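Local coordinates for galactokinase (Bifidobacterium longum subsp. infantis ATCC 15697 = JCM 1222 = DSM 20088, PDB 6TEQ), which probably catalyses the ATP-dependent phosphorylation of galactose to galactose 1-phosphate, at residues 298-312 and 328-341. Residues are numbered along the deposited sequence; the frame is centred on the assembly and turned at random.
Sequences KRVRHVVTEIERVRS and LFNASHDSLAADYE
His302 and Ser335 meet at the middle of an antiparallel helix pair in this GHMP kinase, a worked example of how polar side chains can join two helices behind a sugar pocket. The axes of the two segments approach to 9.6 Å, 165° apart in direction. Among the hydrogen bonds, His302 ND1 lies 2.7 Å from Ser335 OG at the edge of the imidazole, while NE2 on its other side holds the backbone oxygen of Glu46, a galactose-binding residue. Ser332 OG donates to the syn lone pair of Glu306 OE2, which also accepts from the backbone N of Gly45 and Glu46; Glu306 and His302 thus both hold the loop carrying Glu46, consistent with a second-shell role. Salt bridges gather where 298-301 faces 339-341. Arg301, bent at chi3 (67°), turns side-on to Asp339, NE meeting OD2 at 2.8 Å and NH2 meeting OD1 at 2.7 Å. Arg299 NH1 divides its two bonds between Glu341 OE1 (2.8 Å) and the backbone oxygen of Asp339, tying down the turn at Glu341, whose phi is positive. Packing is partly aromatic: Tyr340 CB makes a CH-pi contact over one face of the His302 ring, the two ring planes 47° apart, and Tyr340 OH bonds Tyr50 of the sugar pocket. Arg309 is a knob in the hole among Leu328, Ala331, Ser332 and Ser335; Glu306 of its own helix holds the guanidinium, OE1 taking NE and NH2, each at 2.8 Å.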
loop_
_atom_site.group_PDB
_atom_site.type_symbol
_atom_site.label_atom_id
_atom_site.label_comp_id
_atom_site.label_asym_id
_atom_site.label_seq_id
_atom_site.Cartn_x
_atom_site.Cartn_y
_atom_site.Cartn_z
ATOM N N LYS A 298 3.740 11.570 -21.465
ATOM C CA LYS A 298 2.894 10.443 -21.100
ATOM C C LYS A 298 2.788 10.358 -19.568
ATOM O O LYS A 298 1.657 10.122 -19.033
ATOM C CB LYS A 298 3.405 9.156 -21.743
ATOM C CG LYS A 298 3.283 8.953 -23.233
ATOM C CD LYS A 298 3.814 7.537 -23.596
ATOM C CE LYS A 298 3.611 7.130 -25.010
ATOM N NZ LYS A 298 4.413 5.893 -25.193
ATOM N N ARG A 299 3.908 10.367 -18.863
ATOM C CA ARG A 299 3.894 10.274 -17.388
ATOM C C ARG A 299 3.041 11.403 -16.787
ATOM O O ARG A 299 2.236 11.117 -15.893
ATOM C CB ARG A 299 5.275 10.308 -16.768
ATOM C CG ARG A 299 6.284 9.315 -17.313
ATOM C CD ARG A 299 5.797 7.887 -17.291
ATOM N NE ARG A 299 6.828 6.944 -17.627
ATOM C CZ ARG A 299 6.844 6.062 -18.649
ATOM N NH1 ARG A 299 5.813 5.925 -19.486
ATOM N NH2 ARG A 299 7.924 5.304 -18.824
ATOM N N VAL A 300 3.220 12.629 -17.214
ATOM C CA VAL A 300 2.435 13.810 -16.730
ATOM C C VAL A 300 0.957 13.659 -17.051
ATOM O O VAL A 300 0.096 13.850 -16.182
ATOM C CB VAL A 300 3.012 15.142 -17.218
ATOM C CG1 VAL A 300 2.086 16.357 -16.928
ATOM C CG2 VAL A 300 4.349 15.332 -16.541
ATOM N N ARG A 301 0.630 13.191 -18.239
ATOM C CA ARG A 301 -0.793 12.980 -18.592
ATOM C C ARG A 301 -1.398 11.971 -17.603
ATOM O O ARG A 301 -2.511 12.164 -17.159
ATOM C CB ARG A 301 -0.923 12.596 -20.058
ATOM C CG ARG A 301 -2.349 12.264 -20.462
ATOM C CD ARG A 301 -2.500 12.281 -21.950
ATOM N NE ARG A 301 -1.742 11.208 -22.488
ATOM C CZ ARG A 301 -0.992 11.291 -23.542
ATOM N NH1 ARG A 301 -0.901 12.470 -24.163
ATOM N NH2 ARG A 301 -0.293 10.224 -23.924
ATOM N N HIS A 302 -0.715 10.846 -17.332
ATOM C CA HIS A 302 -1.221 9.875 -16.355
ATOM C C HIS A 302 -1.466 10.657 -15.072
ATOM O O HIS A 302 -2.541 10.489 -14.526
ATOM C CB HIS A 302 -0.224 8.735 -16.112
ATOM C CG HIS A 302 -0.674 7.992 -14.908
ATOM N ND1 HIS A 302 -1.742 7.191 -14.946
ATOM C CD2 HIS A 302 -0.230 8.023 -13.639
ATOM C CE1 HIS A 302 -2.055 6.787 -13.721
ATOM N NE2 HIS A 302 -1.105 7.264 -12.892
ATOM N N VAL A 303 -0.472 11.413 -14.529
ATOM C CA VAL A 303 -0.634 11.912 -13.147
ATOM C C VAL A 303 -1.844 12.857 -13.111
ATOM O O VAL A 303 -2.650 12.832 -12.178
ATOM C CB VAL A 303 0.650 12.575 -12.650
ATOM C CG1 VAL A 303 0.432 13.248 -11.330
ATOM C CG2 VAL A 303 1.769 11.537 -12.534
ATOM N N VAL A 304 -1.949 13.688 -14.115
ATOM C CA VAL A 304 -2.969 14.750 -14.131
ATOM C C VAL A 304 -4.328 14.093 -14.241
ATOM O O VAL A 304 -5.212 14.460 -13.476
ATOM C CB VAL A 304 -2.728 15.710 -15.296
ATOM C CG1 VAL A 304 -3.953 16.539 -15.610
ATOM C CG2 VAL A 304 -1.528 16.562 -15.015
ATOM N N THR A 305 -4.510 13.175 -15.154
ATOM C CA THR A 305 -5.825 12.518 -15.383
ATOM C C THR A 305 -6.182 11.643 -14.178
ATOM O O THR A 305 -7.346 11.522 -13.821
ATOM C CB THR A 305 -5.915 11.802 -16.733
ATOM O OG1 THR A 305 -4.972 10.731 -16.771
ATOM C CG2 THR A 305 -5.741 12.772 -17.898
ATOM N N GLU A 306 -5.177 11.011 -13.567
ATOM C CA GLU A 306 -5.446 10.075 -12.450
ATOM C C GLU A 306 -5.948 10.900 -11.272
ATOM O O GLU A 306 -6.856 10.399 -10.525
ATOM C CB GLU A 306 -4.176 9.286 -12.100
ATOM C CG GLU A 306 -4.393 8.215 -11.077
ATOM C CD GLU A 306 -5.083 6.961 -11.554
ATOM O OE1 GLU A 306 -5.590 6.932 -12.705
ATOM O OE2 GLU A 306 -5.149 6.060 -10.727
ATOM N N ILE A 307 -5.339 12.031 -10.969
ATOM C CA ILE A 307 -5.778 12.839 -9.812
ATOM C C ILE A 307 -7.257 13.195 -10.017
ATOM O O ILE A 307 -8.068 13.023 -9.059
ATOM C CB ILE A 307 -4.885 14.072 -9.598
ATOM C CG1 ILE A 307 -3.447 13.684 -9.192
ATOM C CG2 ILE A 307 -5.494 15.006 -8.580
ATOM C CD1 ILE A 307 -2.427 14.815 -9.186
ATOM N N GLU A 308 -7.632 13.606 -11.225
ATOM C CA GLU A 308 -9.031 13.957 -11.471
ATOM C C GLU A 308 -9.904 12.702 -11.360
ATOM O O GLU A 308 -11.019 12.774 -10.819
ATOM C CB GLU A 308 -9.235 14.591 -12.848
ATOM C CG GLU A 308 -10.557 15.312 -12.881
ATOM C CD GLU A 308 -10.634 16.579 -12.027
ATOM O OE1 GLU A 308 -9.951 17.495 -12.305
ATOM O OE2 GLU A 308 -11.392 16.627 -11.087
ATOM N N ARG A 309 -9.442 11.537 -11.833
ATOM C CA ARG A 309 -10.228 10.312 -11.701
ATOM C C ARG A 309 -10.536 10.055 -10.238
ATOM O O ARG A 309 -11.596 9.435 -9.957
ATOM C CB ARG A 309 -9.515 9.129 -12.343
ATOM C CG ARG A 309 -9.609 9.152 -13.858
ATOM C CD ARG A 309 -9.119 7.873 -14.492
ATOM N NE ARG A 309 -7.655 7.780 -14.418
ATOM C CZ ARG A 309 -6.837 8.277 -15.349
ATOM N NH1 ARG A 309 -7.342 8.781 -16.460
ATOM N NH2 ARG A 309 -5.534 8.108 -15.239
ATOM N N VAL A 310 -9.636 10.350 -9.318
ATOM C CA VAL A 310 -9.958 10.097 -7.898
ATOM C C VAL A 310 -11.221 10.887 -7.533
ATOM O O VAL A 310 -12.104 10.356 -6.855
ATOM C CB VAL A 310 -8.802 10.363 -6.949
ATOM C CG1 VAL A 310 -9.226 10.128 -5.520
ATOM C CG2 VAL A 310 -7.557 9.517 -7.258
ATOM N N ARG A 311 -11.193 12.192 -7.769
ATOM C CA ARG A 311 -12.387 13.030 -7.491
ATOM C C ARG A 311 -13.609 12.364 -8.140
ATOM O O ARG A 311 -14.627 12.131 -7.444
ATOM C CB ARG A 311 -12.207 14.442 -8.046
ATOM C CG ARG A 311 -10.978 15.157 -7.508
ATOM C CD ARG A 311 -11.042 16.642 -7.803
ATOM N NE ARG A 311 -9.726 17.312 -7.695
ATOM C CZ ARG A 311 -9.261 17.813 -6.595
ATOM N NH1 ARG A 311 -10.023 17.767 -5.511
ATOM N NH2 ARG A 311 -8.065 18.397 -6.592
ATOM N N SER A 312 -13.494 12.013 -9.415
ATOM C CA SER A 312 -14.618 11.420 -10.178
ATOM C C SER A 312 -15.149 10.153 -9.485
ATOM O O SER A 312 -16.360 9.928 -9.483
ATOM C CB SER A 312 -14.261 11.180 -11.567
ATOM O OG SER A 312 -14.018 12.455 -12.198
ATOM N N LEU A 328 -14.098 4.306 -14.351
ATOM C CA LEU A 328 -12.946 5.076 -13.776
ATOM C C LEU A 328 -11.816 4.092 -13.420
ATOM O O LEU A 328 -10.669 4.387 -13.691
ATOM C CB LEU A 328 -13.439 5.858 -12.570
ATOM C CG LEU A 328 -14.198 7.119 -12.963
ATOM C CD1 LEU A 328 -15.144 7.583 -11.879
ATOM C CD2 LEU A 328 -13.243 8.238 -13.308
ATOM N N PHE A 329 -12.155 2.962 -12.795
ATOM C CA PHE A 329 -11.158 1.884 -12.625
ATOM C C PHE A 329 -10.478 1.637 -13.970
ATOM O O PHE A 329 -9.249 1.470 -14.039
ATOM C CB PHE A 329 -11.759 0.583 -12.130
ATOM C CG PHE A 329 -11.857 0.394 -10.651
ATOM C CD1 PHE A 329 -11.778 1.447 -9.736
ATOM C CD2 PHE A 329 -11.875 -0.912 -10.174
ATOM C CE1 PHE A 329 -11.853 1.216 -8.371
ATOM C CE2 PHE A 329 -12.028 -1.158 -8.811
ATOM C CZ PHE A 329 -11.951 -0.090 -7.919
ATOM N N ASN A 330 -11.301 1.395 -14.999
ATOM C CA ASN A 330 -10.772 0.972 -16.291
ATOM C C ASN A 330 -9.865 2.051 -16.878
ATOM O O ASN A 330 -8.780 1.692 -17.420
ATOM C CB ASN A 330 -11.904 0.639 -17.254
ATOM C CG ASN A 330 -12.629 -0.650 -16.936
ATOM O OD1 ASN A 330 -12.038 -1.476 -16.245
ATOM N ND2 ASN A 330 -13.809 -0.814 -17.527
ATOM N N ALA A 331 -10.225 3.302 -16.789
ATOM C CA ALA A 331 -9.397 4.392 -17.368
ATOM C C ALA A 331 -8.095 4.541 -16.560
ATOM O O ALA A 331 -7.057 4.841 -17.110
ATOM C CB ALA A 331 -10.157 5.688 -17.314
ATOM N N SER A 332 -8.146 4.307 -15.268
ATOM C CA SER A 332 -6.929 4.281 -14.424
ATOM C C SER A 332 -5.977 3.205 -14.909
ATOM O O SER A 332 -4.772 3.499 -15.093
ATOM C CB SER A 332 -7.301 4.174 -12.950
ATOM O OG SER A 332 -6.153 3.897 -12.172
ATOM N N HIS A 333 -6.466 1.982 -15.020
ATOM C CA HIS A 333 -5.604 0.909 -15.544
ATOM C C HIS A 333 -5.058 1.275 -16.917
ATOM O O HIS A 333 -3.871 1.065 -17.167
ATOM C CB HIS A 333 -6.385 -0.364 -15.712
ATOM C CG HIS A 333 -5.519 -1.474 -16.117
ATOM N ND1 HIS A 333 -4.649 -2.122 -15.210
ATOM C CD2 HIS A 333 -5.295 -2.013 -17.338
ATOM C CE1 HIS A 333 -3.944 -3.021 -15.876
ATOM N NE2 HIS A 333 -4.267 -2.915 -17.200
ATOM N N ASP A 334 -5.945 1.708 -17.810
ATOM C CA ASP A 334 -5.518 1.941 -19.178
ATOM C C ASP A 334 -4.431 3.008 -19.194
ATOM O O ASP A 334 -3.478 2.905 -20.029
ATOM C CB ASP A 334 -6.681 2.305 -20.096
ATOM C CG ASP A 334 -7.698 1.225 -20.305
ATOM O OD1 ASP A 334 -7.444 0.056 -19.933
ATOM O OD2 ASP A 334 -8.718 1.588 -20.925
ATOM N N SER A 335 -4.549 3.993 -18.337
ATOM C CA SER A 335 -3.535 5.038 -18.240
ATOM C C SER A 335 -2.227 4.442 -17.686
ATOM O O SER A 335 -1.159 4.811 -18.154
ATOM C CB SER A 335 -4.043 6.103 -17.360
ATOM O OG SER A 335 -3.150 7.187 -17.255
ATOM N N LEU A 336 -2.319 3.629 -16.648
ATOM C CA LEU A 336 -1.120 2.994 -16.066
ATOM C C LEU A 336 -0.441 2.115 -17.107
ATOM O O LEU A 336 0.775 2.050 -17.096
ATOM C CB LEU A 336 -1.513 2.187 -14.872
ATOM C CG LEU A 336 -1.864 3.033 -13.659
ATOM C CD1 LEU A 336 -2.697 2.284 -12.650
ATOM C CD2 LEU A 336 -0.660 3.689 -12.998
ATOM N N ALA A 337 -1.197 1.473 -17.984
ATOM C CA ALA A 337 -0.587 0.590 -19.001
ATOM C C ALA A 337 0.038 1.399 -20.135
ATOM O O ALA A 337 1.220 1.089 -20.502
ATOM C CB ALA A 337 -1.643 -0.352 -19.509
ATOM N N ALA A 338 -0.700 2.368 -20.672
ATOM C CA ALA A 338 -0.241 3.070 -21.890
ATOM C C ALA A 338 0.637 4.271 -21.582
ATOM O O ALA A 338 1.612 4.507 -22.330
ATOM C CB ALA A 338 -1.370 3.560 -22.722
ATOM N N ASP A 339 0.245 5.082 -20.627
ATOM C CA ASP A 339 0.961 6.349 -20.341
ATOM C C ASP A 339 2.037 6.100 -19.287
ATOM O O ASP A 339 3.066 6.705 -19.383
ATOM C CB ASP A 339 -0.001 7.466 -19.976
ATOM C CG ASP A 339 -0.605 8.108 -21.227
ATOM O OD1 ASP A 339 0.025 8.011 -22.352
ATOM O OD2 ASP A 339 -1.649 8.753 -21.103
ATOM N N TYR A 340 1.686 5.457 -18.175
ATOM C CA TYR A 340 2.683 5.250 -17.101
ATOM C C TYR A 340 3.560 4.019 -17.315
ATOM O O TYR A 340 4.725 3.998 -16.777
ATOM C CB TYR A 340 2.058 5.267 -15.728
ATOM C CG TYR A 340 2.796 6.093 -14.724
ATOM C CD1 TYR A 340 2.936 7.481 -14.917
ATOM C CD2 TYR A 340 3.418 5.526 -13.604
ATOM C CE1 TYR A 340 3.641 8.255 -14.052
ATOM C CE2 TYR A 340 4.121 6.333 -12.711
ATOM C CZ TYR A 340 4.198 7.703 -12.914
ATOM O OH TYR A 340 4.900 8.493 -12.051
ATOM N N GLU A 341 3.132 3.096 -18.173
ATOM C CA GLU A 341 3.975 1.934 -18.609
ATOM C C GLU A 341 4.455 1.187 -17.360
ATOM O O GLU A 341 5.654 0.877 -17.248
ATOM C CB GLU A 341 5.077 2.379 -19.552
ATOM C CG GLU A 341 4.534 2.906 -20.854
ATOM C CD GLU A 341 5.698 3.176 -21.783
ATOM O OE1 GLU A 341 6.309 4.283 -21.660
ATOM O OE2 GLU A 341 6.106 2.217 -22.491
HETATM O O HOH W 1 2.733 3.143 -24.232
HETATM O O HOH W 2 1.308 4.435 -25.499
HETATM O O HOH W 3 9.296 3.898 -21.174
HETATM O O HOH W 4 -3.409 9.179 -19.065
#